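Local coordinates for protein 6-pyruvoyl tetrahydrobiopterin synthase (PDB 3LX3) that belongs to the 6-pyruvoyl tetrahydropterin synthase family, assembles from six chains, and binds a zinc ion and, beside it at a subunit interface, a pteridine ligand, at residues I38-K41 against G42-E45; I129-S133 against T134-G138; V166-S169 against P170-A174. All blocks are in the same frame, centred on the assembly; numbering follows the deposited sequence. Where two conformers were deposited one is given.

Contact 1 of 3, residues I38-K41 against G42-E45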
loop_
_atom_site.group_PDB
_atom_site.type_symbol
_atom_site.label_atom_id
_atom_site.label_comp_id
_atom_site.label_asym_id
_atom_site.label_seq_id
_atom_site.Cartn_x
_atom_site.Cartn_y
_atom_site.Cartn_z
ATOM N N ILE A 38 26.769 6.023 5.136
ATOM C CA ILE A 38 27.642 4.855 4.929
ATOM C C ILE A 38 29.073 5.313 4.692
ATOM O O ILE A 38 29.311 6.244 3.917
ATOM C CB ILE A 38 27.201 4.064 3.667
ATOM C CG1 ILE A 38 25.798 3.476 3.846
ATOM C CG2 ILE A 38 28.256 2.974 3.297
ATOM C CD1 ILE A 38 25.639 2.481 4.961
ATOM N N ALA A 39 30.026 4.670 5.360
ATOM C CA ALA A 39 31.436 4.821 5.060
ATOM C C ALA A 39 32.093 3.469 5.168
ATOM O O ALA A 39 31.897 2.753 6.137
ATOM C CB ALA A 39 32.121 5.806 6.060
ATOM N N PHE A 40 32.892 3.129 4.165
ATOM C CA PHE A 40 33.754 1.935 4.197
ATOM C C PHE A 40 35.031 2.248 3.415
ATOM O O PHE A 40 35.209 3.358 2.982
ATOM C CB PHE A 40 33.026 0.647 3.699
ATOM C CG PHE A 40 32.388 0.734 2.343
ATOM C CD1 PHE A 40 33.126 0.524 1.171
ATOM C CD2 PHE A 40 31.009 0.874 2.238
ATOM C CE1 PHE A 40 32.513 0.530 -0.084
ATOM C CE2 PHE A 40 30.398 0.876 0.982
ATOM C CZ PHE A 40 31.168 0.715 -0.175
ATOM N N LYS A 41 35.946 1.300 3.267
ATOM C CA LYS A 41 37.238 1.607 2.647
ATOM C C LYS A 41 37.029 2.058 1.225
ATOM O O LYS A 41 36.428 1.348 0.421
ATOM C CB LYS A 41 38.156 0.370 2.681
ATOM C CG LYS A 41 38.713 0.052 4.049
ATOM C CD LYS A 41 39.739 1.105 4.474
ATOM C CE LYS A 41 40.356 0.814 5.842
ATOM N NZ LYS A 41 41.190 2.008 6.250
ATOM N N GLY A 42 37.480 3.266 0.939
ATOM C CA GLY A 42 37.323 3.880 -0.370
ATOM C C GLY A 42 36.000 4.550 -0.708
ATOM O O GLY A 42 35.810 4.991 -1.838
ATOM N N PHE A 43 35.068 4.628 0.248
ATOM C CA PHE A 43 33.744 5.175 -0.016
ATOM C C PHE A 43 33.184 5.898 1.201
ATOM O O PHE A 43 33.208 5.359 2.304
ATOM C CB PHE A 43 32.781 4.057 -0.405
ATOM C CG PHE A 43 31.378 4.535 -0.681
ATOM C CD1 PHE A 43 31.072 5.189 -1.863
ATOM C CD2 PHE A 43 30.364 4.340 0.254
ATOM C CE1 PHE A 43 29.765 5.639 -2.103
ATOM C CE2 PHE A 43 29.074 4.789 0.013
ATOM C CZ PHE A 43 28.775 5.430 -1.158
ATOM N N ARG A 44 32.653 7.099 0.976
ATOM C CA ARG A 44 31.990 7.898 2.005
ATOM C C ARG A 44 30.798 8.458 1.202
ATOM O O ARG A 44 30.923 8.785 0.009
ATOM C CB ARG A 44 32.924 9.030 2.483
ATOM C CG ARG A 44 32.661 9.727 3.875
ATOM C CD ARG A 44 31.902 11.082 3.808
ATOM N NE ARG A 44 32.503 12.102 2.931
ATOM C CZ ARG A 44 31.873 13.210 2.549
ATOM N NH1 ARG A 44 30.629 13.455 2.960
ATOM N NH2 ARG A 44 32.468 14.075 1.745
ATOM N N GLU A 45 29.642 8.514 1.806
ATOM C CA GLU A 45 28.556 9.291 1.201
ATOM C C GLU A 45 28.171 10.440 2.076
ATOM O O GLU A 45 28.619 10.529 3.223
ATOM C CB GLU A 45 27.378 8.412 0.949
ATOM C CG GLU A 45 26.679 8.011 2.148
ATOM C CD GLU A 45 25.572 6.992 1.892
ATOM O OE1 GLU A 45 25.104 6.841 0.741
ATOM O OE2 GLU A 45 25.130 6.386 2.872
#
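Phe40 and Phe43 pair across a tight antiparallel beta hairpin, strand 39-40 turning through Lys41 and Gly42 into strand 43-44. The two rings lie near parallel, planes 30° apart, but are slid so far that they barely overlap; CE2 of Phe40 approaches CD2 of Phe43 at 3.5 Å. Over the Phe40 face come Phe43 CD2 and, as a CH-pi contact 3.8 Å from the ring centroid, Phe43 CB. Phe40 reaches this place because CG stands between its own N and carbonyl carbon (chi1 54°), while Phe43 sends CG anti to N, along the strand toward the open end of the hairpin, where CG2 of Ile38 meets the ring edge in plane. Phe43 N to Phe40 O (3.0 Å) closes the type II turn, with Gly42 at its positive-phi corner; Phe40 N to Phe43 O (2.9 Å) completes the hydrogen-bonded pair. On the other face of the sheet Ala39 lies beside Arg44, whose guanidinium makes salt bridges to Asp113 and to Asp123 of the third subunit. Ile38 packs on Tyr67 of the second subunit. Where the hairpin opens, Glu45 N bonds to Ile38 O, and the Glu45 side chain, about 4 Å from both zinc ion and pteridine, folds back over the same residue: OE2 accepts from Ile38 N at 2.8 Å, on its anti side and 20° out of the carboxylate plane.

Contact 2 of 3, residues I129-S133 against T134-G138. With XTN (2-amino-1,5-dihydropteridine-4,6-dione), chain C.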
loop_
_atom_site.group_PDB
_atom_site.type_symbol
_atom_site.label_atom_id
_atom_site.label_comp_id
_atom_site.label_asym_id
_atom_site.label_seq_id
_atom_site.Cartn_x
_atom_site.Cartn_y
_atom_site.Cartn_z
ATOM N N ILE A 129 28.119 -1.322 15.852
ATOM C CA ILE A 129 28.214 -1.774 14.480
ATOM C C ILE A 129 29.384 -1.072 13.790
ATOM O O ILE A 129 29.838 -0.023 14.226
ATOM C CB ILE A 129 26.897 -1.542 13.721
ATOM C CG1 ILE A 129 26.551 -0.081 13.626
ATOM C CG2 ILE A 129 25.774 -2.381 14.397
ATOM C CD1 ILE A 129 25.196 0.241 12.877
ATOM N N LYS A 130 29.849 -1.657 12.690
ATOM C CA LYS A 130 30.948 -1.105 11.922
ATOM C C LYS A 130 30.480 -0.121 10.835
ATOM O O LYS A 130 31.190 0.840 10.512
ATOM C CB LYS A 130 31.769 -2.232 11.297
ATOM C CG LYS A 130 32.397 -3.195 12.320
ATOM C CD LYS A 130 32.999 -4.401 11.636
ATOM C CE LYS A 130 34.013 -4.011 10.560
ATOM N NZ LYS A 130 35.006 -2.965 10.981
ATOM N N HIS A 131 29.291 -0.368 10.275
ATOM C CA HIS A 131 28.713 0.472 9.201
ATOM C C HIS A 131 27.261 0.640 9.508
ATOM O O HIS A 131 26.613 -0.324 9.948
ATOM C CB HIS A 131 28.824 -0.192 7.823
ATOM C CG HIS A 131 30.177 -0.791 7.557
ATOM N ND1 HIS A 131 30.460 -2.084 7.897
ATOM C CD2 HIS A 131 31.309 -0.268 7.030
ATOM C CE1 HIS A 131 31.712 -2.356 7.548
ATOM N NE2 HIS A 131 32.261 -1.267 7.042
ATOM N N SER A 132 26.705 1.819 9.231
ATOM C CA SER A 132 25.267 1.986 9.337
ATOM C C SER A 132 24.493 1.475 8.105
ATOM O O SER A 132 23.632 2.175 7.532
ATOM C CB SER A 132 24.919 3.437 9.686
ATOM O OG SER A 132 25.444 4.323 8.713
ATOM N N SER A 133 24.826 0.236 7.722
ATOM C CA SER A 133 24.099 -0.418 6.647
ATOM C C SER A 133 22.840 -1.046 7.188
ATOM O O SER A 133 22.684 -1.355 8.380
ATOM C CB SER A 133 24.967 -1.474 5.986
ATOM O OG SER A 133 25.296 -2.544 6.889
ATOM N N THR A 134 21.926 -1.288 6.249
ATOM C CA THR A 134 20.692 -1.932 6.588
ATOM C C THR A 134 20.884 -3.294 7.243
ATOM O O THR A 134 20.231 -3.625 8.216
ATOM C CB THR A 134 19.848 -2.007 5.297
ATOM O OG1 THR A 134 19.798 -0.710 4.672
ATOM C CG2 THR A 134 18.429 -2.453 5.603
ATOM N N GLU A 135 21.836 -4.058 6.709
ATOM C CA GLU A 135 22.208 -5.372 7.205
ATOM C C GLU A 135 22.705 -5.324 8.647
ATOM O O GLU A 135 22.233 -6.086 9.488
ATOM C CB GLU A 135 23.295 -5.977 6.337
ATOM C CG GLU A 135 22.925 -6.375 4.919
ATOM C CD GLU A 135 23.190 -5.292 3.853
ATOM O OE1 GLU A 135 22.924 -4.093 4.130
ATOM O OE2 GLU A 135 23.605 -5.704 2.745
ATOM N N GLU A 136 23.653 -4.441 8.941
ATOM C CA GLU A 136 24.206 -4.394 10.285
ATOM C C GLU A 136 23.223 -3.794 11.297
ATOM O O GLU A 136 23.206 -4.235 12.448
ATOM C CB GLU A 136 25.524 -3.637 10.284
ATOM C CG GLU A 136 26.639 -4.445 9.587
ATOM C CD GLU A 136 27.989 -3.750 9.660
ATOM O OE1 GLU A 136 28.382 -3.262 10.744
ATOM O OE2 GLU A 136 28.706 -3.829 8.674
ATOM N N ILE A 137 22.422 -2.837 10.858
ATOM C CA ILE A 137 21.350 -2.323 11.701
ATOM C C ILE A 137 20.365 -3.443 12.029
ATOM O O ILE A 137 19.931 -3.605 13.175
ATOM C CB ILE A 137 20.659 -1.107 11.066
ATOM C CG1 ILE A 137 21.624 0.060 11.055
ATOM C CG2 ILE A 137 19.365 -0.698 11.800
ATOM C CD1 ILE A 137 21.157 1.217 10.159
ATOM N N GLY A 138 20.017 -4.246 11.027
ATOM C CA GLY A 138 19.135 -5.371 11.277
ATOM C C GLY A 138 19.690 -6.375 12.290
ATOM O O GLY A 138 18.970 -6.850 13.176
HETATM N N1 XTN C . 23.399 -1.659 -0.140
HETATM C C2 XTN C . 23.189 -2.531 0.867
HETATM N N2 XTN C . 23.345 -3.854 0.676
HETATM N N3 XTN C . 22.858 -2.063 2.164
HETATM C C4 XTN C . 22.664 -0.759 2.420
HETATM O O4 XTN C . 22.332 -0.412 3.579
HETATM N N5 XTN C . 22.686 1.463 1.511
HETATM C C6 XTN C . 22.905 2.312 0.463
HETATM O O6 XTN C . 22.762 3.527 0.627
HETATM C C7 XTN C . 23.313 1.792 -0.802
HETATM N N8 XTN C . 23.455 0.472 -0.933
HETATM C C4A XTN C . 22.847 0.117 1.347
HETATM C C8A XTN C . 23.220 -0.356 0.089
#
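One carboxylate, that of Glu136, gathers three N-H groups from the loop that leads into its own helix; Ser133 is the N-cap of that helix. OE1 accepts from two successive backbone nitrogens, Lys130 N at 2.9 Å nearly in line with the C-O bond and His131 N at 3.1 Å from well above the carboxylate plane. OE2 accepts a hydrogen bond from His131 ND1, 2.6 Å away on the syn side; the acceptor lies in the imidazole plane, yet ring and carboxylate are turned 82° against each other. With both oxygens engaged, rotation of the carboxylate is fixed and the ring is held by its edge. The Glu136 chain runs extended beyond CG, which carries its carboxylate back across the turn to the loop.

Beneath this grip Ser133 OG accepts from Glu136 N, the capping bond, and also bonds to Gly66 O of the second subunit. Ser133 O receives Ile137 N at 2.9 Å, starting the helical bonding, and CD1 of Ile129 rests against CG1 of Ile137 on the apolar side.

The first turn of helix 134-149 also forms one wall of the ligand pocket. The Glu135 chain bends by rotation about CB-CG (chi2 93°), bringing its carboxylate to the amino-ring edge of 2-amino-1,5-dihydropteridine-4,6-dione, where ligand N2 donates to OE2; that oxygen also accepts from Val68 N of the second subunit. Ligand O4 is gripped twice by Thr134, by OG1 at 2.8 Å and by Thr134 N, also at 2.8 Å and almost straight at 175°.

Contact 3 of 3, residues V166-S169 against P170-A174. With XTN (2-amino-1,5-dihydropteridine-4,6-dione), chain C.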
loop_
_atom_site.group_PDB
_atom_site.type_symbol
_atom_site.label_atom_id
_atom_site.label_comp_id
_atom_site.label_asym_id
_atom_site.label_seq_id
_atom_site.Cartn_x
_atom_site.Cartn_y
_atom_site.Cartn_z
ATOM N N VAL A 166 14.666 -5.015 8.202
ATOM C CA VAL A 166 14.819 -3.548 8.294
ATOM C C VAL A 166 14.864 -3.003 6.878
ATOM O O VAL A 166 15.524 -3.533 5.972
ATOM C CB VAL A 166 16.101 -3.169 9.044
ATOM C CG1 VAL A 166 16.313 -1.618 8.971
ATOM C CG2 VAL A 166 16.065 -3.651 10.484
ATOM N N SER A 167 14.140 -1.912 6.665
ATOM C CA SER A 167 14.264 -1.171 5.402
ATOM C C SER A 167 14.719 0.253 5.630
ATOM O O SER A 167 14.234 0.889 6.564
ATOM C CB SER A 167 12.953 -1.215 4.682
ATOM O OG SER A 167 11.917 -0.558 5.328
ATOM N N GLU A 168 15.663 0.762 4.820
ATOM C CA GLU A 168 15.990 2.166 4.777
ATOM C C GLU A 168 14.834 2.878 4.088
ATOM O O GLU A 168 14.494 3.959 4.463
ATOM C CB GLU A 168 17.212 2.484 3.880
ATOM C CG GLU A 168 18.595 2.515 4.469
ATOM C CD GLU A 168 19.627 2.898 3.381
ATOM O OE1 GLU A 168 19.227 2.952 2.193
ATOM O OE2 GLU A 168 20.798 3.197 3.699
ATOM N N SER A 169 14.302 2.262 3.047
ATOM C CA SER A 169 13.174 2.797 2.275
ATOM C C SER A 169 12.432 1.541 1.846
ATOM O O SER A 169 13.032 0.451 1.837
ATOM C CB SER A 169 13.689 3.629 1.114
ATOM O OG SER A 169 14.233 2.811 0.116
ATOM N N PRO A 170 11.155 1.660 1.520
ATOM C CA PRO A 170 10.446 0.376 1.314
ATOM C C PRO A 170 11.025 -0.451 0.170
ATOM O O PRO A 170 10.906 -1.693 0.203
ATOM C CB PRO A 170 9.001 0.800 1.039
ATOM C CG PRO A 170 8.904 2.202 1.603
ATOM C CD PRO A 170 10.269 2.820 1.406
ATOM N N SER A 171 11.703 0.195 -0.774
ATOM C CA SER A 171 12.280 -0.547 -1.918
ATOM C C SER A 171 13.532 -1.346 -1.642
ATOM O O SER A 171 14.007 -2.062 -2.530
ATOM C CB SER A 171 12.581 0.399 -3.073
ATOM O OG SER A 171 13.600 1.329 -2.753
ATOM N N GLN A 172 14.130 -1.206 -0.456
ATOM C CA GLN A 172 15.330 -1.975 -0.187
ATOM C C GLN A 172 15.406 -2.432 1.260
ATOM O O GLN A 172 15.453 -1.597 2.185
ATOM C CB GLN A 172 16.581 -1.213 -0.576
ATOM C CG GLN A 172 16.693 0.168 -0.124
ATOM C CD GLN A 172 17.926 0.877 -0.713
ATOM O OE1 GLN A 172 18.035 1.064 -1.921
ATOM N NE2 GLN A 172 18.866 1.273 0.175
ATOM N N LYS A 173 15.330 -3.738 1.446
ATOM C CA LYS A 173 15.204 -4.316 2.780
ATOM C C LYS A 173 16.274 -5.373 2.989
ATOM O O LYS A 173 16.731 -6.045 2.041
ATOM C CB LYS A 173 13.843 -5.007 2.910
ATOM C CG LYS A 173 12.665 -4.127 2.548
ATOM C CD LYS A 173 11.376 -4.859 2.840
ATOM C CE LYS A 173 10.203 -3.948 2.484
ATOM N NZ LYS A 173 8.917 -4.532 2.880
ATOM N N ALA A 174 16.685 -5.526 4.243
ATOM C CA ALA A 174 17.567 -6.595 4.657
ATOM C C ALA A 174 16.924 -7.372 5.783
ATOM O O ALA A 174 16.367 -6.808 6.705
ATOM C CB ALA A 174 18.925 -6.044 5.139
HETATM N N1 XTN C . 23.399 -1.659 -0.140
HETATM C C2 XTN C . 23.189 -2.531 0.867
HETATM N N2 XTN C . 23.345 -3.854 0.676
HETATM N N3 XTN C . 22.858 -2.063 2.164
HETATM C C4 XTN C . 22.664 -0.759 2.420
HETATM O O4 XTN C . 22.332 -0.412 3.579
HETATM N N5 XTN C . 22.686 1.463 1.511
HETATM C C6 XTN C . 22.905 2.312 0.463
HETATM O O6 XTN C . 22.762 3.527 0.627
HETATM C C7 XTN C . 23.313 1.792 -0.802
HETATM N N8 XTN C . 23.455 0.472 -0.933
HETATM C C4A XTN C . 22.847 0.117 1.347
HETATM C C8A XTN C . 23.220 -0.356 0.089
#
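Glu168 and Gln172 meet by two differently started chains: Glu168 CG leans beside its own N (chi1 -91°), whereas Gln172 CG lies between N and the carbonyl carbon (48°), and both run extended from there. The chains cross obliquely, yet carboxylate and amide planes are only 13° apart, with Glu168 OE1 2.6 Å from Gln172 NE2. The amide oxygen of Gln172 turns to the second subunit, where Lys75 NZ of that subunit donates to Gln172 OE1 and to Ser171 OG. Glu168 is a ligand of the zinc ion, together with His36, His48 and His50, and its OE2 also lies 3.4 Å from N5 of 2-amino-1,5-dihydropteridine-4,6-dione, a weak hydrogen bond. The carboxylate therefore reaches metal, pteridine and amide.

Behind these groups the backbone is a beta hairpin. Val166 and Ala174 form an antiparallel hydrogen-bonded pair, Val166 N to Ala174 O and Ala174 N to Val166 O, both 2.9 Å. Ser167 faces Lys173 in the next, non-hydrogen-bonded pair, CB of the serine against CG of the lysine at 3.6 Å. The chain turns a corner at Glu168, then closes by a type I turn from Ser169 to Gln172, in which Gln172 N bonds to Ser169 O at 3.0 Å.

On the chain's own side Val166 packs on Tyr52 of strand 48-61 and on Ile141 of helix 134-149, and Ala174 touches Thr134 and Glu135 at that helix start. On its other edge, residues 172-174 pair antiparallel with a strand of the second subunit, so the sheet continues across the interface.

How the contacts relate
Contact 2 is the most buried of the three, whereas contacts 1 and 3 are hairpin turns, each partly exposed at its bend. Both hairpins belong to one five-stranded antiparallel sheet and include its outermost strands in this chain; their centres lie about 19 Å apart. The loop of contact 2 touches contact 1 through His131, Ser132 and Ser133, and its helix start touches contact 3 through Thr134, which packs on Val166, Glu168 and Ala174. Aromatic packing marks contact 1, a carboxylate collecting N-H groups marks contact 2, and in contact 3 a carboxylate serves the metal. Contacts 2 and 3 both bind the pteridine, at different edges, and all three meet the second subunit.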